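PDB 3MCZ: O-methyltransferase from Burkholderia thailandensis, which is probably an S-adenosylmethionine-dependent O-methyltransferase that works as a dimer, transferring a methyl group to a hydroxyl of a substrate not yet identified. Local coordinates for residues T16-A20 against V295-L299; A82-L86 against T96-E100. All blocks are in the same frame, centred on the assembly; numbering follows the deposited sequence.

In the fold
From the N terminus, the chain first runs through residues 16-20, a loop ahead of helix 25-33, which interaction 1 holds against residues 295-299 at the start of helix 298-310. That contact closes a loop of 274 residues and ties the N-terminal arm to the part of the chain that follows strand 281-288 of the Rossmann-like methyltransferase sheet. Interaction 2 is nested inside this loop: it closes a short hairpin, bringing the turn after helix 70-82 to the start of helix 97-103 in the dimerisation domain. The two contacts do not touch, with nearest atoms about 18 Å apart and centres 29 Å apart, yet both reach the second subunit.

Interaction 1. Residues T16-A20 against V295-L299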
loop_
_atom_site.group_PDB
_atom_site.type_symbol
_atom_site.label_atom_id
_atom_site.label_comp_id
_atom_site.label_asym_id
_atom_site.label_seq_id
_atom_site.Cartn_x
_atom_site.Cartn_y
_atom_site.Cartn_z
ATOM N N THR A 16 -3.602 15.212 -12.905
ATOM C CA THR A 16 -3.743 13.751 -12.974
ATOM C C THR A 16 -4.671 13.253 -14.112
ATOM O O THR A 16 -5.557 13.968 -14.597
ATOM C CB THR A 16 -4.266 13.172 -11.610
ATOM O OG1 THR A 16 -5.702 13.267 -11.544
ATOM C CG2 THR A 16 -3.644 13.918 -10.424
ATOM N N GLU A 17 -4.472 11.990 -14.475
ATOM C CA GLU A 17 -5.167 11.324 -15.579
ATOM C C GLU A 17 -6.670 11.139 -15.388
ATOM O O GLU A 17 -7.138 10.848 -14.287
ATOM C CB GLU A 17 -4.561 9.925 -15.757
ATOM C CG GLU A 17 -3.187 9.944 -16.373
ATOM C CD GLU A 17 -3.245 10.278 -17.860
ATOM O OE1 GLU A 17 -3.642 9.406 -18.676
ATOM O OE2 GLU A 17 -2.909 11.424 -18.201
ATOM N N ASP A 18 -7.420 11.230 -16.477
ATOM C CA ASP A 18 -8.838 10.870 -16.445
ATOM C C ASP A 18 -9.069 9.403 -16.005
ATOM O O ASP A 18 -10.008 9.107 -15.264
ATOM C CB ASP A 18 -9.462 11.094 -17.820
ATOM C CG ASP A 18 -9.778 12.565 -18.103
ATOM O OD1 ASP A 18 -9.722 13.413 -17.180
ATOM O OD2 ASP A 18 -10.100 12.863 -19.267
ATOM N N LYS A 19 -8.196 8.504 -16.465
ATOM C CA LYS A 19 -8.381 7.059 -16.285
ATOM C C LYS A 19 -7.281 6.435 -15.410
ATOM O O LYS A 19 -6.118 6.785 -15.537
ATOM C CB LYS A 19 -8.411 6.388 -17.664
ATOM C CG LYS A 19 -9.631 6.791 -18.513
ATOM C CD LYS A 19 -10.881 5.969 -18.138
ATOM C CE LYS A 19 -12.148 6.485 -18.868
ATOM N NZ LYS A 19 -11.981 6.570 -20.351
ATOM N N ALA A 20 -7.675 5.529 -14.517
ATOM C CA ALA A 20 -6.754 4.783 -13.641
ATOM C C ALA A 20 -7.155 3.292 -13.573
ATOM O O ALA A 20 -6.910 2.634 -12.576
ATOM C CB ALA A 20 -6.770 5.367 -12.230
ATOM N N VAL A 295 -16.350 10.220 -11.333
ATOM C CA VAL A 295 -15.278 9.255 -11.584
ATOM C C VAL A 295 -14.110 9.839 -12.349
ATOM O O VAL A 295 -13.109 9.145 -12.527
ATOM C CB VAL A 295 -15.759 7.987 -12.293
ATOM C CG1 VAL A 295 -16.778 7.232 -11.441
ATOM C CG2 VAL A 295 -16.376 8.295 -13.666
ATOM N N THR A 296 -14.235 11.080 -12.822
ATOM C CA THR A 296 -13.201 11.718 -13.575
ATOM C C THR A 296 -12.913 13.079 -12.964
ATOM O O THR A 296 -13.855 13.778 -12.588
ATOM C CB THR A 296 -13.611 11.852 -15.044
ATOM O OG1 THR A 296 -14.747 12.673 -15.144
ATOM C CG2 THR A 296 -14.057 10.564 -15.586
ATOM N N PRO A 297 -11.625 13.437 -12.814
ATOM C CA PRO A 297 -10.436 12.560 -12.952
ATOM C C PRO A 297 -10.439 11.437 -11.930
ATOM O O PRO A 297 -11.011 11.595 -10.860
ATOM C CB PRO A 297 -9.243 13.494 -12.681
ATOM C CG PRO A 297 -9.811 14.850 -12.441
ATOM C CD PRO A 297 -11.280 14.828 -12.487
ATOM N N ALA A 298 -9.814 10.297 -12.262
ATOM C CA ALA A 298 -9.938 9.112 -11.429
ATOM C C ALA A 298 -9.517 9.376 -9.987
ATOM O O ALA A 298 -10.106 8.828 -9.032
ATOM C CB ALA A 298 -9.114 7.936 -12.023
ATOM N N LEU A 299 -8.458 10.152 -9.810
ATOM C CA LEU A 299 -7.960 10.383 -8.450
ATOM C C LEU A 299 -8.954 11.203 -7.587
ATOM O O LEU A 299 -8.927 11.114 -6.364
ATOM C CB LEU A 299 -6.536 10.959 -8.484
ATOM C CG LEU A 299 -5.476 9.902 -8.912
ATOM C CD1 LEU A 299 -4.069 10.532 -8.953
ATOM C CD2 LEU A 299 -5.460 8.594 -8.025
HETATM O O HOH W 1 -6.520 10.770 -11.933
HETATM O O HOH W 2 -12.330 7.375 -14.235
#
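The first torsions of Thr16 and Leu299 bring their side chains together: Thr16 CG2 and Leu299 CG each stand beside their own backbone N, trans to the carbonyl carbon (Leu299 chi1 -72°), and Thr16 CG2 rests 3.7 Å from Leu299 CD1. The same rotamer of Thr16 (chi1 84°) swings OG1 over Pro297 CB, 3.7 Å away, the two side chains crossing at about a right angle. Thr16 OG1 also bonds to a water at 2.7 Å, which accepts from Leu299 N at 2.9 Å and donates to Glu17 O, over a modelled separation too short to take at face value. Ala298 N is shared between two carbonyls, with weak bonds to Glu17 O (3.4 Å) and Asp18 O (3.2 Å). A second water donates to Asp18 O and, at 2.6 Å, to Val295 O. Further along, Ala20 CB presses on Ala298 CB at 3.5 Å, a tight methyl pair. A cis peptide precedes Pro297, just ahead of helix 298-310, while Thr296 OG1 bonds to Asp293 and Asn291. Ala298 also packs on Ala82 of the second subunit. The first amides of a helix lack an intrahelical acceptor, and here the 16-20 segment offers carbonyls to Ala298 N and holds the water that accepts from Leu299 N; with its direct bonds weak, the joint probably relies largely on water bridges and methyl packing.

Interaction 2. Residues A82-L86 against T96-E100; sequences ALGLL and TALTE
Leu85 O and Gly84 O, two successive carbonyls, are met by the side chains of Thr96 and Thr99. Thr99 OG1 donates to Leu85 O at 2.6 Å, in the carbonyl plane and on a lone pair, with a C=O...donor angle of 113°. Leu85 O also takes a weak, nearly straight bond from Thr96 N at 3.3 Å, so it is gripped twice. Thr96 OG1 donates to Gly84 O at 2.9 Å from a position tilted 23° out of the carbonyl plane. Carbon atoms pack round the bonds: the methyl Thr96 CG2 lies 3.6 Å from Leu86 C, and Leu85 CD2 lies against the hydroxyl of Thr99, 3.5 Å from OG1, the Leu85 and Thr99 side chains crossing at about a right angle. Leu85 CD2 also makes a loose contact with Leu98 CD2, at 4.3 Å.

Thr96 is the N-cap of helix 97-103: with chi1 at 56°, OG1 sits between the backbone N and the carbonyl carbon, where it also accepts a weak capping bond from Thr99 N at 3.5 Å. The facing turn is a Schellman motif ending helix 70-82, with Gly84 at positive phi. Between the two segments runs the antiparallel hairpin of strands 86-89 and 92-95, consistent with the wing of a winged-helix domain, and this contact joins the segments that enter and leave the hairpin.

Farther out, Leu85 packs on Leu41 of helix 35-46 and on Phe50 of helix 49-52, which Thr99 also touches. Leu86 packs on Leu77 and Leu80 of helix 70-82, where Leu85 also meets Leu80, and on Phe93 of the paired strand. Leu22 of the second subunit packs on Leu85, and Ser24 of that subunit on Leu98.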
loop_
_atom_site.group_PDB
_atom_site.type_symbol
_atom_site.label_atom_id
_atom_site.label_comp_id
_atom_site.label_asym_id
_atom_site.label_seq_id
_atom_site.Cartn_x
_atom_site.Cartn_y
_atom_site.Cartn_z
ATOM N N ALA A 82 17.686 -1.124 -2.732
ATOM C CA ALA A 82 16.952 -1.492 -3.934
ATOM C C ALA A 82 15.831 -0.518 -4.248
ATOM O O ALA A 82 15.540 -0.290 -5.418
ATOM C CB ALA A 82 16.375 -2.938 -3.812
ATOM N N LEU A 83 15.186 0.023 -3.218
ATOM C CA LEU A 83 14.177 1.089 -3.389
ATOM C C LEU A 83 14.724 2.449 -3.862
ATOM O O LEU A 83 13.944 3.309 -4.290
ATOM C CB LEU A 83 13.350 1.252 -2.099
ATOM C CG LEU A 83 12.258 0.213 -1.827
ATOM C CD1 LEU A 83 11.693 0.331 -0.428
ATOM C CD2 LEU A 83 11.118 0.315 -2.860
ATOM N N GLY A 84 16.038 2.651 -3.806
ATOM C CA GLY A 84 16.661 3.935 -4.164
ATOM C C GLY A 84 16.792 4.876 -2.979
ATOM O O GLY A 84 17.030 6.091 -3.141
ATOM N N LEU A 85 16.646 4.332 -1.774
ATOM C CA LEU A 85 16.736 5.133 -0.559
ATOM C C LEU A 85 18.116 5.125 0.055
ATOM O O LEU A 85 18.449 6.036 0.817
ATOM C CB LEU A 85 15.688 4.677 0.455
ATOM C CG LEU A 85 14.246 4.834 -0.042
ATOM C CD1 LEU A 85 13.187 4.372 1.011
ATOM C CD2 LEU A 85 13.986 6.264 -0.506
ATOM N N LEU A 86 18.919 4.110 -0.281
ATOM C CA LEU A 86 20.288 3.996 0.171
ATOM C C LEU A 86 21.186 3.594 -0.981
ATOM O O LEU A 86 20.719 3.060 -1.988
ATOM C CB LEU A 86 20.410 2.945 1.268
ATOM C CG LEU A 86 19.661 3.197 2.578
ATOM C CD1 LEU A 86 19.755 1.976 3.466
ATOM C CD2 LEU A 86 20.213 4.423 3.271
ATOM N N THR A 96 20.828 8.176 -0.134
ATOM C CA THR A 96 20.819 8.795 -1.448
ATOM C C THR A 96 20.404 10.264 -1.327
ATOM O O THR A 96 19.976 10.707 -0.258
ATOM C CB THR A 96 19.836 8.115 -2.364
ATOM O OG1 THR A 96 18.539 8.143 -1.747
ATOM C CG2 THR A 96 20.288 6.674 -2.604
ATOM N N ALA A 97 20.534 10.995 -2.435
ATOM C CA ALA A 97 20.174 12.410 -2.479
ATOM C C ALA A 97 18.721 12.620 -2.047
ATOM O O ALA A 97 18.427 13.448 -1.201
ATOM C CB ALA A 97 20.439 12.994 -3.878
ATOM N N LEU A 98 17.812 11.835 -2.614
ATOM C CA LEU A 98 16.388 11.913 -2.249
ATOM C C LEU A 98 16.176 11.727 -0.736
ATOM O O LEU A 98 15.497 12.510 -0.075
ATOM C CB LEU A 98 15.627 10.809 -2.997
ATOM C CG LEU A 98 14.106 10.765 -2.850
ATOM C CD1 LEU A 98 13.492 11.966 -3.552
ATOM C CD2 LEU A 98 13.574 9.448 -3.394
ATOM N N THR A 99 16.758 10.674 -0.191
ATOM C CA THR A 99 16.644 10.402 1.231
ATOM C C THR A 99 17.225 11.535 2.063
ATOM O O THR A 99 16.624 11.985 3.020
ATOM C CB THR A 99 17.361 9.092 1.569
ATOM O OG1 THR A 99 16.752 8.055 0.796
ATOM C CG2 THR A 99 17.278 8.776 3.082
ATOM N N GLU A 100 18.397 12.028 1.682
ATOM C CA GLU A 100 19.026 13.058 2.478
ATOM C C GLU A 100 18.120 14.304 2.521
ATOM O O GLU A 100 17.909 14.896 3.585
ATOM C CB GLU A 100 20.417 13.377 1.923
ATOM C CG GLU A 100 21.241 14.255 2.866
ATOM C CD GLU A 100 21.772 13.529 4.098
ATOM O OE1 GLU A 100 21.758 12.272 4.155
ATOM O OE2 GLU A 100 22.236 14.249 5.018
#